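PDB 4N91: TRAP dicarboxylate transporter, DctP subunit from Anaerococcus prevoti, which binds alpha- and beta-D-glucuronate and probably delivers such sugar acids to a TRAP transporter as its extracytoplasmic solute-binding subunit. Local coordinates for residues L50-Y55 with E264-L269; D58-K63 with E256-V261. All coordinates share one frame; numbering follows the deposited sequence.

Interaction 1 of 2, residues L50-Y55 with E264-L269; sequences LAFEEY and EGFKVL
Tyr55 and Glu264 make the polar part of this contact. The Tyr55 hydroxyl donates to Glu264 OE1 in a short bond, 2.5 Å from OH to OE1. It does not come in along the flat of the acid: OH sits well above the carboxylate plane, 71° out of it, while OE1 itself lies near the plane of the phenol ring. The ring and carboxylate planes stand almost perpendicular. With CG opposite the backbone N (chi1 178°), the Tyr55 ring is carried across the other helix, its CD2 3.7 Å from Gly265 CA. Glu264 CB lies beside the same ring at CE2. A phenylalanine here, lacking the hydroxyl, would probably leave Glu264 OE1 without its bond to this ring and the carboxylate freer to turn.

Helices 44-60 and 256-290 run roughly antiparallel here, at 150° and 8.2 Å between the local axes, and they pack side by side on the five-stranded sheet of one lobe of the two-lobed periplasmic binding protein fold. Gly265 permits the close approach: its CA is 5.0 Å from that of Phe52, and a beta carbon at this position would press against Phe52 CD1. The Gly265 carbonyl oxygen meets the Phe52 ring at its edge, near CD1.

Among the apolar contacts, Phe52 CE1 lies 3.6 Å from Phe266 CE1. The two phenylalanine rings point the same way and are nearly parallel, yet they are slid so far that they hardly overlap. Both reach Ile91 of the sheet beneath; Phe52 also touches Ile66, and Phe266 touches Val146. On the other flank, Val268 divides its methyls, CG1 packing on Ala51 CB and CG2 over one face of Tyr55, toward the rim of the ring.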
loop_
_atom_site.group_PDB
_atom_site.type_symbol
_atom_site.label_atom_id
_atom_site.label_comp_id
_atom_site.label_asym_id
_atom_site.label_seq_id
_atom_site.Cartn_x
_atom_site.Cartn_y
_atom_site.Cartn_z
ATOM N N LEU A 50 -2.706 6.888 15.757
ATOM C CA LEU A 50 -3.057 7.610 16.970
ATOM C C LEU A 50 -3.658 6.618 17.982
ATOM O O LEU A 50 -3.420 6.720 19.188
ATOM C CB LEU A 50 -4.048 8.735 16.689
ATOM C CG LEU A 50 -3.484 9.966 15.962
ATOM C CD1 LEU A 50 -4.585 10.997 15.785
ATOM C CD2 LEU A 50 -2.303 10.551 16.720
ATOM N N ALA A 51 -4.436 5.660 17.496
ATOM C CA ALA A 51 -5.011 4.634 18.396
ATOM C C ALA A 51 -3.906 3.736 18.980
ATOM O O ALA A 51 -3.903 3.394 20.168
ATOM C CB ALA A 51 -6.040 3.819 17.660
ATOM N N PHE A 52 -2.953 3.371 18.136
ATOM C CA PHE A 52 -1.743 2.670 18.570
ATOM C C PHE A 52 -1.030 3.426 19.695
ATOM O O PHE A 52 -0.703 2.845 20.750
ATOM C CB PHE A 52 -0.818 2.496 17.359
ATOM C CG PHE A 52 0.586 2.052 17.703
ATOM C CD1 PHE A 52 0.848 0.747 18.067
ATOM C CD2 PHE A 52 1.643 2.947 17.634
ATOM C CE1 PHE A 52 2.152 0.330 18.384
ATOM C CE2 PHE A 52 2.948 2.533 17.941
ATOM C CZ PHE A 52 3.192 1.232 18.322
ATOM N N GLU A 53 -0.796 4.722 19.473
ATOM C CA GLU A 53 -0.107 5.549 20.448
ATOM C C GLU A 53 -0.865 5.572 21.764
ATOM O O GLU A 53 -0.288 5.407 22.844
ATOM C CB GLU A 53 0.050 6.964 19.923
ATOM C CG GLU A 53 0.558 7.950 20.951
ATOM C CD GLU A 53 0.804 9.311 20.361
ATOM O OE1 GLU A 53 0.675 9.445 19.127
ATOM O OE2 GLU A 53 1.130 10.246 21.124
ATOM N N GLU A 54 -2.173 5.772 21.682
ATOM C CA GLU A 54 -2.968 5.857 22.891
ATOM C C GLU A 54 -2.985 4.508 23.631
ATOM O O GLU A 54 -2.876 4.448 24.866
ATOM C CB GLU A 54 -4.383 6.292 22.546
ATOM C CG GLU A 54 -5.237 6.542 23.796
ATOM C CD GLU A 54 -6.642 6.991 23.464
ATOM O OE1 GLU A 54 -6.977 7.024 22.257
ATOM O OE2 GLU A 54 -7.409 7.308 24.405
ATOM N N TYR A 55 -3.120 3.421 22.885
ATOM C CA TYR A 55 -3.138 2.106 23.496
ATOM C C TYR A 55 -1.848 1.857 24.264
ATOM O O TYR A 55 -1.872 1.455 25.433
ATOM C CB TYR A 55 -3.347 1.000 22.463
ATOM C CG TYR A 55 -3.326 -0.363 23.099
ATOM C CD1 TYR A 55 -4.473 -0.887 23.690
ATOM C CD2 TYR A 55 -2.165 -1.118 23.147
ATOM C CE1 TYR A 55 -4.457 -2.125 24.292
ATOM C CE2 TYR A 55 -2.139 -2.360 23.754
ATOM C CZ TYR A 55 -3.291 -2.857 24.326
ATOM O OH TYR A 55 -3.273 -4.090 24.945
ATOM N N GLU A 264 0.048 -5.992 20.888
ATOM C CA GLU A 264 -1.379 -5.721 21.038
ATOM C C GLU A 264 -1.708 -4.406 20.346
ATOM O O GLU A 264 -2.734 -4.275 19.659
ATOM C CB GLU A 264 -1.759 -5.653 22.521
ATOM C CG GLU A 264 -1.721 -6.982 23.257
ATOM C CD GLU A 264 -1.817 -6.830 24.792
ATOM O OE1 GLU A 264 -1.419 -5.769 25.333
ATOM O OE2 GLU A 264 -2.292 -7.780 25.461
ATOM N N GLY A 265 -0.815 -3.430 20.498
ATOM C CA GLY A 265 -0.987 -2.157 19.828
ATOM C C GLY A 265 -1.029 -2.268 18.322
ATOM O O GLY A 265 -1.789 -1.560 17.678
ATOM N N PHE A 266 -0.186 -3.131 17.747
ATOM C CA PHE A 266 -0.185 -3.316 16.305
ATOM C C PHE A 266 -1.523 -3.898 15.838
ATOM O O PHE A 266 -1.990 -3.598 14.737
ATOM C CB PHE A 266 0.951 -4.255 15.892
ATOM C CG PHE A 266 2.336 -3.727 16.166
ATOM C CD1 PHE A 266 2.650 -2.390 16.010
ATOM C CD2 PHE A 266 3.339 -4.604 16.575
ATOM C CE1 PHE A 266 3.945 -1.925 16.250
ATOM C CE2 PHE A 266 4.627 -4.138 16.811
ATOM C CZ PHE A 266 4.916 -2.810 16.676
ATOM N N LYS A 267 -2.131 -4.758 16.653
ATOM C CA LYS A 267 -3.423 -5.330 16.324
ATOM C C LYS A 267 -4.481 -4.246 16.362
ATOM O O LYS A 267 -5.350 -4.171 15.502
ATOM C CB LYS A 267 -3.789 -6.440 17.297
ATOM C CG LYS A 267 -5.040 -7.173 16.883
ATOM C CD LYS A 267 -5.402 -8.283 17.890
ATOM C CE LYS A 267 -4.223 -9.208 18.190
ATOM N NZ LYS A 267 -4.585 -10.216 19.240
ATOM N N VAL A 268 -4.413 -3.394 17.371
ATOM C CA VAL A 268 -5.342 -2.256 17.450
ATOM C C VAL A 268 -5.196 -1.341 16.236
ATOM O O VAL A 268 -6.192 -0.873 15.672
ATOM C CB VAL A 268 -5.123 -1.439 18.756
ATOM C CG1 VAL A 268 -5.915 -0.133 18.725
ATOM C CG2 VAL A 268 -5.543 -2.276 19.949
ATOM N N LEU A 269 -3.958 -1.075 15.858
ATOM C CA LEU A 269 -3.644 -0.285 14.665
ATOM C C LEU A 269 -4.341 -0.858 13.430
ATOM O O LEU A 269 -5.031 -0.163 12.690
ATOM C CB LEU A 269 -2.133 -0.300 14.465
ATOM C CG LEU A 269 -1.598 0.181 13.131
ATOM C CD1 LEU A 269 -2.069 1.579 12.794
ATOM C CD2 LEU A 269 -0.056 0.127 13.195
#

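Interaction 2 of 2, residues D58-K63 with E256-V261; sequences DKLGDK and EEDRKV
The turn of the beta-alpha-beta crossover that joins strand 31-36 through helix 44-60 to strand 64-69 packs here on the first turns of helix 256-290, with Leu60 and Lys63 meeting Val261 and Asp258. Leu60 and Val261 reach for each other tip to tip, Leu60 CD2 coming 3.8 Å from Val261 CB. The same methyl also rests near Asp258 CA, so Leu60 packs against both residues.

Past the turn, Lys63 stretches out fully, every torsion near 180°, and crosses Asp258 at about a right angle. Lys63 NZ forms a salt bridge to Asp258 OD2 at 2.8 Å, meeting it on the syn side, 17° out of the carboxylate plane. Asp258 OD2 has a second grip from the Tyr64 hydroxyl, which helps to fix the rotation of this buried acid. Sitting so close to the N-terminal end of its helix, the carboxylate is probably also steadied in its charged form by the helix dipole.

On the opposite side of Leu60, Lys59 bends at chi2 and chi3 and folds its aliphatic chain over Val261, where Lys59 CE presses to within 3.5 Å of Val261 CG2, tight for two carbons.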
loop_
_atom_site.group_PDB
_atom_site.type_symbol
_atom_site.label_atom_id
_atom_site.label_comp_id
_atom_site.label_asym_id
_atom_site.label_seq_id
_atom_site.Cartn_x
_atom_site.Cartn_y
_atom_site.Cartn_z
ATOM N N ASP A 58 -1.180 4.258 27.270
ATOM C CA ASP A 58 -2.071 3.977 28.390
ATOM C C ASP A 58 -1.519 2.853 29.259
ATOM O O ASP A 58 -1.717 2.860 30.478
ATOM C CB ASP A 58 -3.471 3.606 27.906
ATOM C CG ASP A 58 -4.303 4.819 27.508
ATOM O OD1 ASP A 58 -3.895 5.963 27.810
ATOM O OD2 ASP A 58 -5.377 4.624 26.895
ATOM N N LYS A 59 -0.842 1.881 28.656
ATOM C CA LYS A 59 -0.323 0.751 29.432
ATOM C C LYS A 59 1.091 1.009 29.955
ATOM O O LYS A 59 1.471 0.490 31.005
ATOM C CB LYS A 59 -0.325 -0.544 28.613
ATOM C CG LYS A 59 -1.643 -0.856 27.900
ATOM C CD LYS A 59 -2.295 -2.138 28.391
ATOM C CE LYS A 59 -1.377 -3.344 28.194
ATOM N NZ LYS A 59 -2.046 -4.669 28.394
ATOM N N LEU A 60 1.853 1.810 29.223
ATOM C CA LEU A 60 3.288 1.966 29.429
ATOM C C LEU A 60 3.744 3.420 29.197
ATOM O O LEU A 60 4.873 3.657 28.752
ATOM C CB LEU A 60 4.011 1.094 28.408
ATOM C CG LEU A 60 4.517 -0.305 28.734
ATOM C CD1 LEU A 60 3.591 -1.096 29.611
ATOM C CD2 LEU A 60 4.745 -1.011 27.413
ATOM N N GLY A 61 2.879 4.392 29.469
ATOM C CA GLY A 61 3.176 5.778 29.127
ATOM C C GLY A 61 4.279 6.425 29.952
ATOM O O GLY A 61 4.926 7.379 29.506
ATOM N N ASP A 62 4.497 5.925 31.162
ATOM C CA ASP A 62 5.600 6.421 31.977
ATOM C C ASP A 62 6.941 6.138 31.296
ATOM O O ASP A 62 7.946 6.771 31.616
ATOM C CB ASP A 62 5.592 5.771 33.367
ATOM C CG ASP A 62 4.461 6.274 34.247
ATOM O OD1 ASP A 62 3.919 7.365 33.963
ATOM O OD2 ASP A 62 4.120 5.582 35.232
ATOM N N LYS A 63 6.952 5.186 30.362
ATOM C CA LYS A 63 8.199 4.654 29.818
ATOM C C LYS A 63 8.449 5.014 28.358
ATOM O O LYS A 63 9.595 5.189 27.944
ATOM C CB LYS A 63 8.195 3.136 29.944
ATOM C CG LYS A 63 9.527 2.489 29.652
ATOM C CD LYS A 63 9.507 1.014 30.034
ATOM C CE LYS A 63 10.839 0.338 29.749
ATOM N NZ LYS A 63 10.796 -1.110 30.107
ATOM N N GLU A 256 10.035 -8.567 27.468
ATOM C CA GLU A 256 8.893 -9.416 27.140
ATOM C C GLU A 256 7.566 -8.694 27.295
ATOM O O GLU A 256 6.705 -8.769 26.420
ATOM C CB GLU A 256 8.865 -10.663 28.043
ATOM C CG GLU A 256 7.625 -11.546 27.816
ATOM C CD GLU A 256 7.429 -12.614 28.891
ATOM O OE1 GLU A 256 8.153 -12.596 29.911
ATOM O OE2 GLU A 256 6.533 -13.472 28.715
ATOM N N GLU A 257 7.397 -8.019 28.427
ATOM C CA GLU A 257 6.110 -7.445 28.772
ATOM C C GLU A 257 5.829 -6.247 27.892
ATOM O O GLU A 257 4.687 -6.013 27.506
ATOM C CB GLU A 257 6.065 -7.046 30.241
ATOM C CG GLU A 257 5.763 -8.222 31.164
ATOM C CD GLU A 257 4.364 -8.796 30.937
ATOM O OE1 GLU A 257 3.376 -8.042 31.100
ATOM O OE2 GLU A 257 4.254 -9.994 30.586
ATOM N N ASP A 258 6.874 -5.495 27.572
ATOM C CA ASP A 258 6.724 -4.357 26.675
ATOM C C ASP A 258 6.366 -4.819 25.261
ATOM O O ASP A 258 5.509 -4.226 24.600
ATOM C CB ASP A 258 8.001 -3.535 26.636
ATOM C CG ASP A 258 8.310 -2.881 27.958
ATOM O OD1 ASP A 258 7.649 -3.226 28.953
ATOM O OD2 ASP A 258 9.215 -2.025 28.003
ATOM N N ARG A 259 7.041 -5.862 24.796
ATOM C CA ARG A 259 6.788 -6.426 23.474
ATOM C C ARG A 259 5.335 -6.866 23.362
ATOM O O ARG A 259 4.707 -6.692 22.325
ATOM C CB ARG A 259 7.699 -7.623 23.209
ATOM C CG ARG A 259 7.440 -8.327 21.885
ATOM C CD ARG A 259 7.690 -7.390 20.706
ATOM N NE ARG A 259 7.397 -8.024 19.423
ATOM C CZ ARG A 259 8.226 -8.846 18.781
ATOM N NH1 ARG A 259 9.419 -9.136 19.289
ATOM N NH2 ARG A 259 7.861 -9.370 17.616
ATOM N N LYS A 260 4.799 -7.444 24.427
ATOM C CA LYS A 260 3.416 -7.899 24.386
ATOM C C LYS A 260 2.465 -6.718 24.170
ATOM O O LYS A 260 1.505 -6.805 23.399
ATOM C CB LYS A 260 3.068 -8.682 25.651
ATOM C CG LYS A 260 3.670 -10.072 25.608
ATOM C CD LYS A 260 3.605 -10.762 26.947
ATOM C CE LYS A 260 3.937 -12.231 26.805
ATOM N NZ LYS A 260 4.267 -12.824 28.124
ATOM N N VAL A 261 2.765 -5.596 24.815
ATOM C CA VAL A 261 1.930 -4.410 24.683
ATOM C C VAL A 261 2.060 -3.822 23.280
ATOM O O VAL A 261 1.058 -3.473 22.654
ATOM C CB VAL A 261 2.257 -3.355 25.745
ATOM C CG1 VAL A 261 1.518 -2.064 25.451
ATOM C CG2 VAL A 261 1.916 -3.898 27.158
#

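How the interactions relate
Interactions 1 and 2 are successive pieces of one seam between helix 44-60 and helix 256-290, their centres 11 Å apart. Because the helices run antiparallel, interaction 2 is nested inside the chain loop that interaction 1 closes. They touch directly: Lys59 NZ of interaction 2 lies 3.3 Å from Glu264 OE1 of interaction 1 in a long, weak ion pair, and Tyr55 CE2 packs 3.6 Å from Val261 O. Of the two, interaction 1 is nearer the ligand, with the side chain of Leu269 about 12 Å from the bound glucuronate and about 9 Å from that of Asp242, a sugar-binding residue. Interaction 2 sits farther out, away from the pocket.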